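Local structure of putative ATP binding component of ABC-transporter (Escherichia coli, 2R5O) at residues 34-39 / 158-163; 49-54 / 77-82; 82-87 / 145-150; 89-94 / 128-133; 134-139 / 168-173. The protein probably serves as the ATP-binding component of an ABC transporter that exports O-antigen polysaccharide, this chain being its carbohydrate-binding C-terminal domain of immunoglobulin fold. One frame throughout, in Å; residues are numbered along the deposited sequence. Where two conformers were deposited one is given.

Contact 1: 34-39 / 158-163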
# COMPACT_ATOMS: atom_id res chain seq x y z
N PRO A 34 -12.50 17.90 13.37
CA PRO A 34 -13.09 17.21 12.25
C PRO A 34 -12.58 15.78 12.12
O PRO A 34 -11.38 15.53 12.24
CB PRO A 34 -12.64 18.06 11.04
CG PRO A 34 -12.45 19.42 11.60
CD PRO A 34 -11.82 19.14 12.95
N GLY A 35 -13.50 14.85 11.87
CA GLY A 35 -13.18 13.45 11.73
C GLY A 35 -13.16 12.67 13.03
O GLY A 35 -13.02 11.45 12.99
N TYR A 36 -13.30 13.32 14.17
CA TYR A 36 -13.27 12.59 15.43
C TYR A 36 -14.41 11.59 15.48
O TYR A 36 -15.54 11.89 15.11
CB TYR A 36 -13.37 13.53 16.63
CG TYR A 36 -13.52 12.77 17.92
CD1 TYR A 36 -12.42 12.14 18.49
CD2 TYR A 36 -14.74 12.67 18.57
CE1 TYR A 36 -12.53 11.39 19.63
CE2 TYR A 36 -14.87 11.94 19.73
CZ TYR A 36 -13.76 11.29 20.26
OH TYR A 36 -13.92 10.55 21.41
N ARG A 37 -14.12 10.39 15.98
CA ARG A 37 -15.11 9.34 16.14
C ARG A 37 -15.49 9.17 17.60
O ARG A 37 -14.65 8.71 18.39
CB ARG A 37 -14.55 8.02 15.63
CG ARG A 37 -14.20 8.03 14.18
CD ARG A 37 -13.74 6.67 13.71
NE ARG A 37 -14.86 5.75 13.53
CZ ARG A 37 -15.06 4.61 14.18
NH1 ARG A 37 -14.23 4.19 15.13
NH2 ARG A 37 -16.13 3.89 13.87
N PRO A 38 -16.75 9.42 17.96
CA PRO A 38 -17.19 9.07 19.31
C PRO A 38 -17.07 7.58 19.62
O PRO A 38 -17.09 7.20 20.80
CB PRO A 38 -18.65 9.51 19.31
CG PRO A 38 -18.73 10.60 18.31
CD PRO A 38 -17.79 10.16 17.22
N GLU A 39 -16.94 6.76 18.59
CA GLU A 39 -16.72 5.32 18.70
C GLU A 39 -15.29 4.94 19.07
O GLU A 39 -14.98 3.74 19.17
CB GLU A 39 -17.09 4.63 17.37
CG GLU A 39 -18.52 4.85 16.93
CD GLU A 39 -18.78 6.15 16.16
OE1 GLU A 39 -17.89 6.98 15.92
OE2 GLU A 39 -19.96 6.34 15.77
N ASP A 158 -1.39 6.83 26.67
CA ASP A 158 -2.72 7.21 26.17
C ASP A 158 -2.80 6.73 24.74
O ASP A 158 -1.94 7.08 23.94
CB ASP A 158 -2.93 8.74 26.25
CG ASP A 158 -4.35 9.17 25.93
OD1 ASP A 158 -5.29 8.34 26.03
OD2 ASP A 158 -4.54 10.36 25.57
N ARG A 159 -3.80 5.92 24.42
CA ARG A 159 -3.92 5.24 23.14
C ARG A 159 -5.32 5.51 22.64
O ARG A 159 -6.29 5.04 23.24
CB ARG A 159 -3.68 3.75 23.31
CG ARG A 159 -2.34 3.43 24.01
CD ARG A 159 -1.10 3.94 23.23
NE ARG A 159 -1.10 3.27 21.96
CZ ARG A 159 -0.45 2.16 21.66
NH1 ARG A 159 0.55 1.72 22.43
NH2 ARG A 159 -0.75 1.56 20.53
N ARG A 160 -5.44 6.31 21.60
CA ARG A 160 -6.75 6.77 21.09
C ARG A 160 -7.09 5.95 19.85
O ARG A 160 -6.88 6.39 18.70
CB ARG A 160 -6.73 8.27 20.92
CG ARG A 160 -6.39 8.93 22.25
CD ARG A 160 -6.77 10.38 22.43
NE ARG A 160 -8.22 10.55 22.49
CZ ARG A 160 -8.80 11.63 22.98
NH1 ARG A 160 -8.09 12.62 23.45
NH2 ARG A 160 -10.12 11.72 22.97
N TYR A 161 -7.53 4.72 20.10
CA TYR A 161 -7.62 3.70 19.08
C TYR A 161 -8.91 3.90 18.27
O TYR A 161 -9.99 4.13 18.81
CB TYR A 161 -7.61 2.34 19.76
CG TYR A 161 -7.79 1.15 18.88
CD1 TYR A 161 -6.81 0.74 18.00
CD2 TYR A 161 -8.93 0.37 19.00
CE1 TYR A 161 -7.01 -0.42 17.21
CE2 TYR A 161 -9.12 -0.74 18.24
CZ TYR A 161 -8.18 -1.13 17.36
OH TYR A 161 -8.42 -2.28 16.63
N ASP A 162 -8.76 3.83 16.94
CA ASP A 162 -9.84 3.99 15.98
C ASP A 162 -10.64 5.25 16.30
O ASP A 162 -11.87 5.25 16.33
CB ASP A 162 -10.76 2.77 15.95
CG ASP A 162 -10.14 1.55 15.28
OD1 ASP A 162 -9.14 1.66 14.59
OD2 ASP A 162 -10.75 0.46 15.46
N SER A 163 -9.91 6.34 16.51
CA SER A 163 -10.50 7.57 17.01
C SER A 163 -10.79 8.62 15.96
O SER A 163 -11.45 9.61 16.30
CB SER A 163 -9.61 8.16 18.09
OG SER A 163 -8.30 8.43 17.59
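Arg37 reaches across to the corner at Asp162, where strand 153-169 of the immunoglobulin-like domain bends and passes beside the loop that leads into strand 41-43. Two nitrogens of this one residue do the holding. Its backbone N donates to Ser163 O at 2.8 Å, and its NH1 donates to Asp162 O at 2.9 Å, with the oxygen lying in the guanidinium plane. CB and CG pass the Ser163 carbonyl as the arginine chain leaves the backbone, and a bend at chi3 (76°) then turns NE and the guanidinium so that NH1 meets the Asp162 oxygen. Ser163 O is also approached by CD1 of the Tyr36 ring, at 3.5 Å. The Tyr36 ring and the Arg160 guanidinium stand almost perpendicular, their planes 82° apart, with CE1 and NH2 the nearest atoms. Both polar ends are fixed by Glu40, which accepts from Tyr36 OH and forms a salt bridge with Arg160 NE; Asp28 makes a second salt bridge with Arg160. Behind the corner, the Ser163 side chain turns back along its own segment, and OG donates to Arg160 O at 2.7 Å.

Contact 2: 49-54 / 77-82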
# COMPACT_ATOMS: atom_id res chain seq x y z
N LYS A 49 -1.35 12.56 28.11
CA LYS A 49 -2.64 12.64 27.43
C LYS A 49 -2.44 13.22 26.05
O LYS A 49 -1.85 14.30 25.92
CB LYS A 49 -3.65 13.52 28.18
CG LYS A 49 -4.16 12.87 29.45
CD LYS A 49 -5.04 13.82 30.20
CE LYS A 49 -6.42 13.85 29.66
NZ LYS A 49 -7.33 14.54 30.68
N ILE A 50 -3.01 12.56 25.04
CA ILE A 50 -3.07 13.12 23.70
C ILE A 50 -4.29 14.05 23.72
O ILE A 50 -5.43 13.59 23.81
CB ILE A 50 -3.22 12.08 22.61
CG1 ILE A 50 -2.12 11.03 22.74
CG2 ILE A 50 -3.20 12.75 21.28
CD1 ILE A 50 -2.29 9.87 21.80
N ILE A 51 -4.05 15.36 23.70
CA ILE A 51 -5.10 16.35 23.94
C ILE A 51 -5.62 17.05 22.67
O ILE A 51 -6.61 17.75 22.73
CB ILE A 51 -4.64 17.40 24.98
CG1 ILE A 51 -3.26 17.97 24.63
CG2 ILE A 51 -4.63 16.77 26.36
CD1 ILE A 51 -2.92 19.19 25.48
N ASP A 52 -4.95 16.84 21.54
CA ASP A 52 -5.40 17.46 20.30
C ASP A 52 -4.74 16.75 19.13
O ASP A 52 -3.75 16.03 19.31
CB ASP A 52 -5.08 18.97 20.28
CG ASP A 52 -6.00 19.79 19.38
OD1 ASP A 52 -6.91 19.24 18.74
OD2 ASP A 52 -5.81 21.02 19.36
N TYR A 53 -5.30 16.94 17.94
CA TYR A 53 -4.66 16.51 16.70
C TYR A 53 -4.96 17.49 15.59
O TYR A 53 -5.87 18.32 15.70
CB TYR A 53 -5.10 15.09 16.31
CG TYR A 53 -6.53 14.95 15.82
CD1 TYR A 53 -6.87 14.99 14.46
CD2 TYR A 53 -7.56 14.74 16.72
CE1 TYR A 53 -8.16 14.84 14.04
CE2 TYR A 53 -8.87 14.57 16.29
CZ TYR A 53 -9.16 14.61 14.95
OH TYR A 53 -10.48 14.45 14.56
N HIS A 54 -4.19 17.35 14.53
CA HIS A 54 -4.39 18.16 13.34
C HIS A 54 -4.04 17.32 12.12
O HIS A 54 -3.12 16.52 12.17
CB HIS A 54 -3.50 19.41 13.38
CG HIS A 54 -3.89 20.46 12.39
ND1 HIS A 54 -4.90 21.36 12.64
CD2 HIS A 54 -3.40 20.75 11.16
CE1 HIS A 54 -5.01 22.17 11.59
NE2 HIS A 54 -4.13 21.81 10.68
N LYS A 77 -0.86 16.30 19.60
CA LYS A 77 -0.34 17.11 20.69
C LYS A 77 -0.53 16.36 22.00
O LYS A 77 -1.63 15.86 22.27
CB LYS A 77 -1.06 18.44 20.76
CG LYS A 77 -0.50 19.36 21.84
CD LYS A 77 -1.01 20.80 21.75
CE LYS A 77 -2.42 20.91 22.26
NZ LYS A 77 -2.82 22.34 22.56
N VAL A 78 0.52 16.30 22.79
CA VAL A 78 0.54 15.52 24.04
C VAL A 78 1.01 16.39 25.19
O VAL A 78 2.00 17.13 25.05
CB VAL A 78 1.50 14.32 23.94
CG1 VAL A 78 1.43 13.47 25.20
CG2 VAL A 78 1.18 13.50 22.70
N VAL A 79 0.35 16.26 26.34
CA VAL A 79 0.84 16.83 27.60
C VAL A 79 1.33 15.69 28.49
O VAL A 79 0.65 14.69 28.65
CB VAL A 79 -0.22 17.72 28.30
CG1 VAL A 79 -1.53 16.98 28.66
CG2 VAL A 79 0.37 18.34 29.58
N PHE A 80 2.53 15.85 29.04
CA PHE A 80 3.18 14.83 29.88
C PHE A 80 3.07 15.21 31.35
O PHE A 80 3.34 16.34 31.71
CB PHE A 80 4.63 14.67 29.46
CG PHE A 80 4.76 14.15 28.05
CD1 PHE A 80 4.75 12.78 27.80
CD2 PHE A 80 4.83 15.01 26.98
CE1 PHE A 80 4.83 12.29 26.52
CE2 PHE A 80 4.92 14.53 25.69
CZ PHE A 80 4.93 13.16 25.46
N GLU A 81 2.62 14.25 32.16
CA GLU A 81 2.42 14.48 33.60
C GLU A 81 3.67 14.15 34.43
O GLU A 81 3.76 14.57 35.58
CB GLU A 81 1.18 13.71 34.07
CG GLU A 81 -0.14 14.41 33.65
CD GLU A 81 -0.87 13.76 32.48
OE1 GLU A 81 -0.73 14.25 31.33
OE2 GLU A 81 -1.63 12.79 32.72
N TYR A 82 4.62 13.43 33.84
CA TYR A 82 5.86 13.01 34.51
C TYR A 82 7.04 13.22 33.56
O TYR A 82 6.85 13.37 32.34
CB TYR A 82 5.76 11.53 34.89
CG TYR A 82 4.61 11.21 35.80
CD1 TYR A 82 4.71 11.42 37.16
CD2 TYR A 82 3.41 10.69 35.31
CE1 TYR A 82 3.66 11.14 38.01
CE2 TYR A 82 2.35 10.40 36.17
CZ TYR A 82 2.49 10.62 37.51
OH TYR A 82 1.45 10.35 38.37
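Lys77 and Ile51 lie against each other at a slant, with the aliphatic part of the lysine against the isoleucine branch: Ile51 CD1 is 3.7 Å from Lys77 CE. The same CE also packs on Asp52 CB, so the lysine chain touches two successive residues of strand 48-57. Lys77 extends with CG opposite its backbone N (chi1 -177°) and bends only at chi3, which carries CE past both neighbours. Its NZ stops 4.6 Å from Asp52 OD2, beyond salt-bridge range; the ammonium donates instead to the backbone oxygens of Ser22 and Glu25, while Asp52 OD1 pairs with Arg33. Ile51 holds CG1 between its backbone N and carbonyl carbon (chi1 50°), and this turns CG2 toward Val79, whose CG1 it meets at 3.9 Å with the two side chains nearly at right angles. On the opposite face of the sheet Ile50 CG1 touches Val78 CG2, and this pair looks into the core, where Ile50 also packs on Phe143 and Ile145.

The backbone sets two residues of one strand against one of the other. Lys49 and Val79 form a hydrogen-bonded pair, each N donating to the other's O at 3.0 Å, and Ile50 and Val78 follow as a non-hydrogen-bonded pair. Then Ile51 N donates to Lys77 O at 2.9 Å, while Lys77 N donates to Asp52 O. The register thus slips by one residue, a classic beta bulge within an antiparallel sheet of the immunoglobulin-like sandwich.

Contact 3: 82-87 / 145-150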
# COMPACT_ATOMS: atom_id res chain seq x y z
N TYR A 82 4.62 13.43 33.84
CA TYR A 82 5.86 13.01 34.51
C TYR A 82 7.04 13.22 33.56
O TYR A 82 6.85 13.37 32.34
CB TYR A 82 5.76 11.53 34.89
CG TYR A 82 4.61 11.21 35.80
CD1 TYR A 82 4.71 11.42 37.16
CD2 TYR A 82 3.41 10.69 35.31
CE1 TYR A 82 3.66 11.14 38.01
CE2 TYR A 82 2.35 10.40 36.17
CZ TYR A 82 2.49 10.62 37.51
OH TYR A 82 1.45 10.35 38.37
N ASP A 83 8.25 13.20 34.10
CA ASP A 83 9.45 13.04 33.28
C ASP A 83 9.45 11.65 32.66
O ASP A 83 9.13 10.68 33.34
CB ASP A 83 10.73 13.14 34.14
CG ASP A 83 10.92 14.48 34.78
OD1 ASP A 83 10.20 15.45 34.47
OD2 ASP A 83 11.82 14.56 35.64
N PHE A 84 9.87 11.55 31.39
CA PHE A 84 10.12 10.28 30.73
C PHE A 84 11.39 10.41 29.90
O PHE A 84 11.59 11.41 29.20
CB PHE A 84 8.97 9.91 29.78
CG PHE A 84 7.65 9.64 30.46
CD1 PHE A 84 7.35 8.39 30.96
CD2 PHE A 84 6.67 10.63 30.53
CE1 PHE A 84 6.11 8.12 31.55
CE2 PHE A 84 5.45 10.38 31.12
CZ PHE A 84 5.17 9.13 31.63
N ASP A 85 12.23 9.37 29.92
CA ASP A 85 13.46 9.36 29.12
C ASP A 85 13.26 9.08 27.62
O ASP A 85 14.05 9.53 26.79
CB ASP A 85 14.46 8.33 29.68
CG ASP A 85 14.92 8.67 31.08
OD1 ASP A 85 14.99 9.87 31.44
OD2 ASP A 85 15.24 7.72 31.83
N CYS A 86 12.21 8.32 27.27
CA CYS A 86 12.01 7.87 25.90
C CYS A 86 10.53 7.71 25.57
O CYS A 86 9.93 6.68 25.89
CB CYS A 86 12.76 6.56 25.66
SG CYS A 86 12.66 5.91 23.96
N VAL A 87 9.94 8.73 24.97
CA VAL A 87 8.51 8.69 24.64
C VAL A 87 8.40 8.35 23.15
O VAL A 87 9.23 8.77 22.33
CB VAL A 87 7.75 9.97 25.00
CG1 VAL A 87 7.95 10.27 26.49
CG2 VAL A 87 8.21 11.19 24.19
N ILE A 145 0.49 7.35 22.45
CA ILE A 145 1.76 7.75 23.08
C ILE A 145 2.11 6.70 24.14
O ILE A 145 1.26 6.33 24.96
CB ILE A 145 1.70 9.22 23.65
CG1 ILE A 145 3.04 9.69 24.20
CG2 ILE A 145 0.63 9.39 24.66
CD1 ILE A 145 4.07 9.98 23.13
N SER A 146 3.35 6.23 24.10
CA SER A 146 3.89 5.24 25.01
C SER A 146 5.25 5.69 25.47
O SER A 146 5.78 6.67 24.96
CB SER A 146 3.97 3.88 24.30
OG SER A 146 2.70 3.53 23.74
N ALA A 147 5.81 5.00 26.44
CA ALA A 147 7.15 5.34 26.93
C ALA A 147 7.92 4.09 27.33
O ALA A 147 7.36 3.15 27.87
CB ALA A 147 7.07 6.28 28.11
N GLY A 148 9.22 4.12 27.09
CA GLY A 148 10.12 3.05 27.54
C GLY A 148 11.09 2.61 26.46
O GLY A 148 11.59 3.44 25.69
N ASN A 149 11.38 1.32 26.43
CA ASN A 149 12.23 0.70 25.40
C ASN A 149 11.32 0.08 24.35
O ASN A 149 10.62 -0.88 24.63
CB ASN A 149 13.11 -0.39 26.05
CG ASN A 149 13.95 0.14 27.22
OD1 ASN A 149 14.04 -0.51 28.28
ND2 ASN A 149 14.56 1.30 27.04
N PRO A 150 11.27 0.65 23.13
CA PRO A 150 10.22 0.24 22.16
C PRO A 150 10.13 -1.26 21.79
O PRO A 150 9.05 -1.80 21.52
CB PRO A 150 10.49 1.13 20.93
CG PRO A 150 11.75 1.92 21.23
CD PRO A 150 12.13 1.75 22.65
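Cys86 O takes the backbone N-H of Gly148 at 2.9 Å. The CA of Ala147 approaches the same carbonyl at 3.3 Å in a CA-H...O contact. A matching contact joins Val87 CA to Ser146 O, as expected beside Val87 and Ala147, which form an antiparallel non-hydrogen-bonded pair where strands 84-95 and 137-147 come together near one end of their sheet.

The side chains close round this pair. Ala147 CB sits 3.6 Å from CD1 of the Phe84 ring, which also rests on Leu157 of the next strand. The Phe84 CG is turned away from its own carbonyl carbon (chi1 -66°), and this brings CD1 of the ring up against the alanine methyl. Further along, Val87 CB meets Ile145 CD1 at 4.1 Å, and Phe80 from the other sheet packs against both residues. At the far end Cys86 points its sulfur along Gly148 toward the Pro150 ring, with SG 4.4 Å from CD. Gly148 takes a positive phi (135°), a conformation suited to glycine, where the chain turns its corner.

One backbone hydrogen bond, two CA-H...O contacts and a run of small apolar touches thus make up the junction. Its cohesion within the two segments therefore rests on backbone polarity and hydrophobic packing, with no charged pair between them.

Contact 4: 89-94 / 128-133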
# COMPACT_ATOMS: atom_id res chain seq x y z
N PRO A 89 5.54 8.21 20.26
CA PRO A 89 4.25 8.37 19.61
C PRO A 89 4.08 7.38 18.48
O PRO A 89 5.07 6.97 17.87
CB PRO A 89 4.29 9.79 19.07
CG PRO A 89 5.72 10.08 18.91
CD PRO A 89 6.45 9.33 19.98
N GLY A 90 2.85 7.04 18.14
CA GLY A 90 2.60 6.13 17.05
C GLY A 90 1.26 6.34 16.40
O GLY A 90 0.37 6.99 16.96
N ILE A 91 1.10 5.70 15.26
CA ILE A 91 -0.14 5.72 14.50
C ILE A 91 -0.49 4.31 14.00
O ILE A 91 0.41 3.48 13.76
CB ILE A 91 -0.04 6.65 13.29
CG1 ILE A 91 1.16 6.33 12.39
CG2 ILE A 91 -0.06 8.10 13.73
CD1 ILE A 91 1.05 7.07 11.05
N LEU A 92 -1.79 4.08 13.80
CA LEU A 92 -2.34 2.88 13.17
C LEU A 92 -3.39 3.34 12.17
O LEU A 92 -4.14 4.25 12.44
CB LEU A 92 -3.00 1.94 14.18
CG LEU A 92 -2.22 1.55 15.43
CD1 LEU A 92 -3.17 0.82 16.41
CD2 LEU A 92 -1.05 0.66 15.09
N ILE A 93 -3.46 2.66 11.02
CA ILE A 93 -4.47 2.89 10.00
C ILE A 93 -5.07 1.54 9.64
O ILE A 93 -4.33 0.59 9.33
CB ILE A 93 -3.89 3.59 8.76
CG1 ILE A 93 -3.23 4.94 9.13
CG2 ILE A 93 -4.98 3.78 7.71
CD1 ILE A 93 -2.52 5.62 7.98
N LYS A 94 -6.39 1.48 9.66
CA LYS A 94 -7.13 0.24 9.44
C LYS A 94 -8.31 0.51 8.52
O LYS A 94 -8.78 1.64 8.40
CB LYS A 94 -7.62 -0.34 10.78
CG LYS A 94 -6.50 -0.56 11.79
CD LYS A 94 -6.92 -1.16 13.15
CE LYS A 94 -7.22 -2.63 13.04
NZ LYS A 94 -7.40 -3.19 14.42
N PHE A 128 3.57 12.77 11.85
CA PHE A 128 3.82 11.66 10.92
C PHE A 128 3.35 12.15 9.55
O PHE A 128 2.19 12.55 9.40
CB PHE A 128 3.03 10.41 11.31
CG PHE A 128 3.51 9.78 12.59
CD1 PHE A 128 4.44 8.78 12.53
CD2 PHE A 128 3.02 10.18 13.81
CE1 PHE A 128 4.91 8.19 13.68
CE2 PHE A 128 3.49 9.59 14.97
CZ PHE A 128 4.42 8.61 14.90
N SER A 129 4.22 12.12 8.56
CA SER A 129 3.87 12.58 7.22
C SER A 129 4.02 11.39 6.27
O SER A 129 5.09 10.78 6.21
CB SER A 129 4.77 13.72 6.77
OG SER A 129 4.66 14.84 7.63
N LEU A 130 2.99 11.10 5.49
CA LEU A 130 3.02 9.94 4.64
C LEU A 130 2.08 10.13 3.46
O LEU A 130 1.11 10.87 3.55
CB LEU A 130 2.67 8.66 5.43
CG LEU A 130 1.29 8.69 6.09
CD1 LEU A 130 0.23 8.05 5.22
CD2 LEU A 130 1.30 8.04 7.48
N PRO A 131 2.40 9.45 2.35
CA PRO A 131 1.54 9.46 1.19
C PRO A 131 0.39 8.48 1.41
O PRO A 131 0.61 7.32 1.75
CB PRO A 131 2.47 9.01 0.06
CG PRO A 131 3.40 8.10 0.71
CD PRO A 131 3.61 8.64 2.10
N VAL A 132 -0.83 8.95 1.24
CA VAL A 132 -1.97 8.11 1.56
C VAL A 132 -2.26 7.20 0.34
O VAL A 132 -3.16 7.44 -0.47
CB VAL A 132 -3.16 8.96 2.00
CG1 VAL A 132 -4.33 8.07 2.41
CG2 VAL A 132 -2.74 9.87 3.19
N ASP A 133 -1.45 6.15 0.25
CA ASP A 133 -1.41 5.23 -0.93
C ASP A 133 -2.50 4.12 -0.77
O ASP A 133 -2.20 2.94 -0.62
CB ASP A 133 0.01 4.65 -1.09
CG ASP A 133 1.04 5.64 -1.59
OD1 ASP A 133 0.69 6.72 -2.07
OD2 ASP A 133 2.27 5.35 -1.51
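In the core between the two sheets of the sandwich, Ile91 on strand 84-95 faces Phe128 and Leu130 on strand 123-131. The strand segments are 9.5 Å apart at closest approach and run at 30° to each other, too far for backbone pairing, so side chains do most of the bridging. Ile91 lies over one face of the Phe128 ring: its CG2 makes a CH-pi contact 4.2 Å from the ring centroid and 28° off the normal, touching CD2 most closely, while CG1 sits above the rim near CD1. The isoleucine and phenylalanine side chains lie alongside each other and point opposite ways. With CG1 lodged between the backbone N and the carbonyl carbon (chi1 54°), the Ile91 chain carries CD1 on past the ring to meet Leu130 CD2 tip to tip at 3.7 Å. The same CD1 also rests near Phe128 CB.

The far end of the ring is bordered by backbone. Pro89 O lies at its edge, in plane, 3.5 Å from CZ, and Gly90 CA approaches the same atom obliquely at 3.8 Å. Pro89 CB adds an apolar touch to CE2. Phe143 and Thr104 extend the packing round Ile91 within its own sheet.

Phe128 serves a second interface as well. Its ring meets Phe184 of the second subunit edge-to-face, and Phe128 and Ser129 pair in an antiparallel ladder with a strand of that subunit, so the sheet continues between the chains. Face-to-face sheet packing of this kind is characteristic of the immunoglobulin-like beta sandwich, and the intersubunit strand fits the domain-swapped dimer.

Contact 5: 134-139 / 168-173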
# COMPACT_ATOMS: atom_id res chain seq x y z
N LEU A 134 -3.75 4.58 -0.72
CA LEU A 134 -4.94 3.78 -0.45
C LEU A 134 -5.99 4.07 -1.49
O LEU A 134 -6.00 5.13 -2.13
CB LEU A 134 -5.53 4.08 0.94
CG LEU A 134 -4.60 3.85 2.13
CD1 LEU A 134 -5.27 4.23 3.42
CD2 LEU A 134 -4.10 2.43 2.21
N ASN A 135 -6.89 3.11 -1.71
CA ASN A 135 -7.96 3.29 -2.67
C ASN A 135 -9.05 4.18 -2.06
O ASN A 135 -9.07 4.47 -0.85
CB ASN A 135 -8.54 1.92 -3.08
CG ASN A 135 -9.01 1.87 -4.51
OD1 ASN A 135 -9.10 2.90 -5.18
ND2 ASN A 135 -9.31 0.67 -4.99
N SER A 136 -9.97 4.64 -2.89
CA SER A 136 -11.10 5.42 -2.38
C SER A 136 -11.80 4.64 -1.29
O SER A 136 -11.93 3.40 -1.40
CB SER A 136 -12.15 5.68 -3.46
OG SER A 136 -11.63 6.53 -4.47
N GLY A 137 -12.27 5.33 -0.25
CA GLY A 137 -13.02 4.69 0.82
C GLY A 137 -12.74 5.35 2.16
O GLY A 137 -12.18 6.42 2.22
N ASP A 138 -13.19 4.72 3.23
CA ASP A 138 -13.09 5.24 4.60
C ASP A 138 -12.13 4.35 5.40
O ASP A 138 -12.14 3.11 5.25
CB ASP A 138 -14.47 5.22 5.27
CG ASP A 138 -15.42 6.28 4.75
OD1 ASP A 138 -14.98 7.19 4.03
OD2 ASP A 138 -16.62 6.19 5.07
N TYR A 139 -11.33 4.98 6.25
CA TYR A 139 -10.32 4.29 7.03
C TYR A 139 -10.36 4.85 8.45
O TYR A 139 -10.83 5.96 8.71
CB TYR A 139 -8.95 4.48 6.37
CG TYR A 139 -8.93 3.99 4.94
CD1 TYR A 139 -8.72 2.65 4.63
CD2 TYR A 139 -9.22 4.85 3.89
CE1 TYR A 139 -8.73 2.19 3.36
CE2 TYR A 139 -9.23 4.41 2.58
CZ TYR A 139 -8.99 3.05 2.32
OH TYR A 139 -8.99 2.57 1.04
N VAL A 168 -10.86 8.90 1.76
CA VAL A 168 -9.91 9.00 0.64
C VAL A 168 -10.70 9.08 -0.64
O VAL A 168 -11.61 8.29 -0.85
CB VAL A 168 -8.93 7.77 0.60
CG1 VAL A 168 -8.05 7.83 -0.64
CG2 VAL A 168 -8.07 7.74 1.86
N THR A 169 -10.30 10.01 -1.49
CA THR A 169 -10.91 10.21 -2.80
C THR A 169 -9.87 10.06 -3.93
O THR A 169 -8.69 10.36 -3.74
CB THR A 169 -11.62 11.58 -2.94
OG1 THR A 169 -10.75 12.63 -2.51
CG2 THR A 169 -12.88 11.61 -2.10
N LYS A 170 -10.35 9.57 -5.07
CA LYS A 170 -9.59 9.41 -6.31
C LYS A 170 -10.55 9.59 -7.48
O LYS A 170 -11.79 9.51 -7.33
CB LYS A 170 -9.00 8.00 -6.42
CG LYS A 170 -8.08 7.56 -5.32
CD LYS A 170 -7.59 6.14 -5.54
CE LYS A 170 -6.70 6.03 -6.75
NZ LYS A 170 -5.40 6.75 -6.58
N SER A 171 -10.00 9.82 -8.67
CA SER A 171 -10.81 9.84 -9.89
C SER A 171 -11.04 8.43 -10.43
O SER A 171 -12.17 8.07 -10.75
CB SER A 171 -10.19 10.74 -10.97
OG SER A 171 -8.86 10.37 -11.23
N MET A 172 -9.96 7.65 -10.56
CA MET A 172 -10.06 6.28 -11.06
C MET A 172 -9.49 5.30 -10.05
O MET A 172 -8.27 5.25 -9.80
CB MET A 172 -9.31 6.15 -12.37
CG MET A 172 -9.86 7.07 -13.45
SD MET A 172 -9.34 6.58 -15.08
CE MET A 172 -9.54 8.10 -15.98
N ASP A 173 -10.38 4.49 -9.49
CA ASP A 173 -9.97 3.46 -8.54
C ASP A 173 -9.20 2.34 -9.26
O ASP A 173 -9.50 2.00 -10.40
CB ASP A 173 -11.20 2.83 -7.88
CG ASP A 173 -11.83 3.72 -6.84
OD1 ASP A 173 -11.43 4.90 -6.74
OD2 ASP A 173 -12.73 3.21 -6.14
O HOH W 1 -4.20 5.96 -4.21
O HOH W 2 -13.31 8.79 -4.75
O HOH W 3 -12.38 1.74 -3.44
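Val168 branches from CB into two methyls that meet different parts of segment 134-139. CB itself lies 3.6 Å from Asn135 O. From there CG1, anti to the backbone N (chi1 174°), faces the carbonyl oxygens of Asn135 and Leu134, while CG2 rests 3.6 Å from CE2 of the Tyr139 ring. That ring is held at its hydroxyl, which donates to Asn135 O at 2.7 Å, and Leu134 CD1 lies over the centre of one face. The valine backbone forms a hydrogen-bonded antiparallel pair with Gly137: Val168 N donates to Gly137 O at 2.8 Å and Gly137 N to Val168 O at 3.1 Å.

Beyond the strands, Ser136 OG donates to Asp173 OD1 at 2.8 Å on the syn side of the carboxylate. A water gives a hydrogen to the same OG and accepts one from Lys170 N. A second water donates to both Ser136 O and Asp173 OD2, and a third links Leu134 O to Lys170 NZ. The Lys170 chain packs its CD 3.6 Å from Asn135 OD1. The Asn135 and Asp173 side chains cross at about a right angle, their amide and carboxylate planes 61° apart, and Asn135 ND2 donates to the carbonyls of Phe174 and Gly176. Direct bonds and bridging waters thus tie the loop after Thr169 to the entry of strand 137-147, at the open end of an antiparallel beta hairpin formed by strands 137-147 and 153-169.

In the fold
Contacts 2, 3 and 4 are nested inside the chain loop closed by contact 1, and contact 5 crosses it, since its second segment begins at the end of strand 153-169 and runs beyond it. Contacts 1, 3 and 5 all reach the larger mixed sheet, contact 1 from a loop; contact 2 joins two strands of the smaller antiparallel sheet, and contact 4 spans the two, its centre about 5 Å from that of the chain. Contacts 3 and 5 mark distant ends of strand 137-147, with centres about 35 Å apart. Contacts 2 and 3 meet across the core through Phe80, Val87 and Ile145. Contacts 4 and 5 both touch the second subunit, so the sandwich core and one end of the hairpin adjoin the dimer interface.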